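Local coordinates for putative transcriptional regulator MarR (Geobacillus stearothermophilus, PDB 2RDP), which probably binds DNA through a winged-helix motif as a dimeric transcriptional regulator of the MarR family, at residues V77-M80 and E81-G84. Sequence-based numbering, arbitrary orientation.
Sequences VDRM and ERNG
Glu81 N donates to Val77 O at 2.8 Å, and the bond is nearly straight. Arg82 N reaches Asp78 O at 3.0 Å in the same i to i+4 pattern. Asn83 N closes the series on Arg79 O at 3.0 Å. These bonds form the last turn of helix 70-82. Gly84, with positive phi, is the C-prime residue of a Schellman motif: its N bonds to Glu81 O, and Leu85 N turns back to Met80 O.

On the outer side, Arg79 bends at chi2 and chi3, which brings its guanidinium back toward the helix end. Its NH2 lies 3.0 Å from Asn83 OD1, at the guanidinium edge, and the amide is turned 30° from that plane. Asn83 CG stands beside its own backbone N (chi1 -53°), which sets the amide next to Arg79 O as well. With an alanine in place of Asn83, Arg79 NH2 would probably lose the amide oxygen at its edge, and the guanidinium would be freer to swing. Over one face of the Arg79 guanidinium comes Arg82 NH2, 3.4 Å from Arg79 NE. The two planes are almost perpendicular, at 89°. Arg82 NH2 also meets the aliphatic Arg79 CG at 3.3 Å, while Asp78 O lies over a face of the Arg82 guanidinium.

Asp78 and Glu81 both form salt bridges with Arg88 of strand 86-90, which ties this helix to the wing hairpin. The side chain of Met80, a selenomethionine, is buried and packs on Gln44 and Ala47 of helix 42-54 and on Val86.

By position in the MarR fold, this helix is the probable recognition helix. Its end carries two close positive charges, Arg79 and Arg82, whose approach is probably made more tolerable by Asn83 OD1 and Asp78 O. The negative charges of Asp78 and Glu81 are probably offset, at least in part, by Arg88.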
ATOM      1  N   VAL A  77      19.324   6.897  -3.398  1.00 53.20           N
ATOM      2  CA  VAL A  77      19.970   8.077  -2.876  1.00 52.40           C
ATOM      3  C   VAL A  77      20.851   8.713  -3.965  1.00 53.70           C
ATOM      4  O   VAL A  77      20.735   9.900  -4.219  1.00 53.47           O
ATOM      5  CB  VAL A  77      20.726   7.769  -1.574  1.00 52.27           C
ATOM      6  CG1 VAL A  77      21.610   8.966  -1.124  1.00 48.14           C
ATOM      7  CG2 VAL A  77      19.722   7.406  -0.488  1.00 50.41           C
ATOM      8  N   ASP A  78      21.676   7.914  -4.636  1.00 54.90           N
ATOM      9  CA  ASP A  78      22.467   8.389  -5.780  1.00 56.47           C
ATOM     10  C   ASP A  78      21.629   9.156  -6.825  1.00 57.29           C
ATOM     11  O   ASP A  78      22.050  10.238  -7.221  1.00 56.63           O
ATOM     12  CB  ASP A  78      23.229   7.239  -6.467  1.00 56.36           C
ATOM     13  CG  ASP A  78      24.379   6.667  -5.613  1.00 58.09           C
ATOM     14  OD1 ASP A  78      24.698   7.255  -4.552  1.00 56.66           O
ATOM     15  OD2 ASP A  78      24.960   5.604  -6.015  1.00 58.71           O
ATOM     16  N   ARG A  79      20.479   8.604  -7.269  1.00 58.39           N
ATOM     17  CA  ARG A  79      19.583   9.311  -8.232  1.00 60.02           C
ATOM     18  C   ARG A  79      19.125  10.649  -7.662  1.00 59.83           C
ATOM     19  O   ARG A  79      19.204  11.671  -8.345  1.00 60.81           O
ATOM     20  CB  ARG A  79      18.316   8.501  -8.604  1.00 60.97           C
ATOM     21  CG  ARG A  79      18.277   7.823  -9.995  1.00 64.22           C
ATOM     22  CD  ARG A  79      17.629   8.665 -11.120  1.00 68.72           C
ATOM     23  NE  ARG A  79      18.432   8.594 -12.363  1.00 73.68           N
ATOM     24  CZ  ARG A  79      19.017   9.634 -13.000  1.00 75.30           C
ATOM     25  NH1 ARG A  79      19.735   9.420 -14.106  1.00 73.02           N
ATOM     26  NH2 ARG A  79      18.877  10.891 -12.564  1.00 74.88           N
HETATM   27  N   MSE A  80      18.657  10.648  -6.414  1.00 59.19           N
HETATM   28  CA  MSE A  80      18.125  11.861  -5.815  1.00 58.85           C
HETATM   29  C   MSE A  80      19.175  12.911  -5.589  1.00 58.32           C
HETATM   30  O   MSE A  80      18.905  14.094  -5.724  1.00 58.41           O
HETATM   31  CB  MSE A  80      17.432  11.553  -4.514  1.00 58.42           C
HETATM   32  CG  MSE A  80      16.217  10.688  -4.704  1.00 61.86           C
HETATM   33 SE   MSE A  80      15.353  10.305  -3.004  0.80 67.40          SE
HETATM   34  CE  MSE A  80      16.657   9.168  -2.139  1.00 65.08           C
ATOM     35  N   GLU A  81      20.375  12.483  -5.231  1.00 58.60           N
ATOM     36  CA  GLU A  81      21.490  13.402  -5.074  1.00 58.99           C
ATOM     37  C   GLU A  81      21.869  14.057  -6.434  1.00 58.52           C
ATOM     38  O   GLU A  81      22.081  15.261  -6.522  1.00 58.23           O
ATOM     39  CB  GLU A  81      22.681  12.684  -4.428  1.00 59.10           C
ATOM     40  CG  GLU A  81      23.865  13.618  -4.200  1.00 63.44           C
ATOM     41  CD  GLU A  81      25.086  12.972  -3.549  1.00 68.95           C
ATOM     42  OE1 GLU A  81      25.419  11.800  -3.883  1.00 69.63           O
ATOM     43  OE2 GLU A  81      25.731  13.681  -2.724  1.00 71.18           O
ATOM     44  N   ARG A  82      21.926  13.240  -7.481  1.00 58.29           N
ATOM     45  CA  ARG A  82      22.201  13.674  -8.844  1.00 58.05           C
ATOM     46  C   ARG A  82      21.192  14.735  -9.283  1.00 57.66           C
ATOM     47  O   ARG A  82      21.589  15.700  -9.921  1.00 56.67           O
ATOM     48  CB  ARG A  82      22.154  12.465  -9.785  1.00 58.33           C
ATOM     49  CG  ARG A  82      23.284  12.339 -10.818  1.00 61.20           C
ATOM     50  CD  ARG A  82      23.702  10.846 -11.070  1.00 65.09           C
ATOM     51  NE  ARG A  82      22.574   9.911 -11.295  1.00 70.03           N
ATOM     52  CZ  ARG A  82      22.491   8.662 -10.787  1.00 71.87           C
ATOM     53  NH1 ARG A  82      23.455   8.177  -9.998  1.00 73.27           N
ATOM     54  NH2 ARG A  82      21.439   7.890 -11.048  1.00 70.80           N
ATOM     55  N   ASN A  83      19.906  14.551  -8.930  1.00 57.39           N
ATOM     56  CA  ASN A  83      18.825  15.498  -9.274  1.00 57.23           C
ATOM     57  C   ASN A  83      18.630  16.628  -8.269  1.00 56.71           C
ATOM     58  O   ASN A  83      17.615  17.327  -8.336  1.00 57.33           O
ATOM     59  CB  ASN A  83      17.460  14.794  -9.410  1.00 57.80           C
ATOM     60  CG  ASN A  83      17.480  13.609 -10.379  1.00 60.11           C
ATOM     61  OD1 ASN A  83      18.378  13.480 -11.213  1.00 61.96           O
ATOM     62  ND2 ASN A  83      16.471  12.718 -10.256  1.00 61.43           N
ATOM     63  N   GLY A  84      19.555  16.774  -7.319  1.00 55.57           N
ATOM     64  CA  GLY A  84      19.531  17.872  -6.351  1.00 53.99           C
ATOM     65  C   GLY A  84      18.407  17.875  -5.323  1.00 53.64           C
ATOM     66  O   GLY A  84      18.078  18.925  -4.765  1.00 53.54           O
TER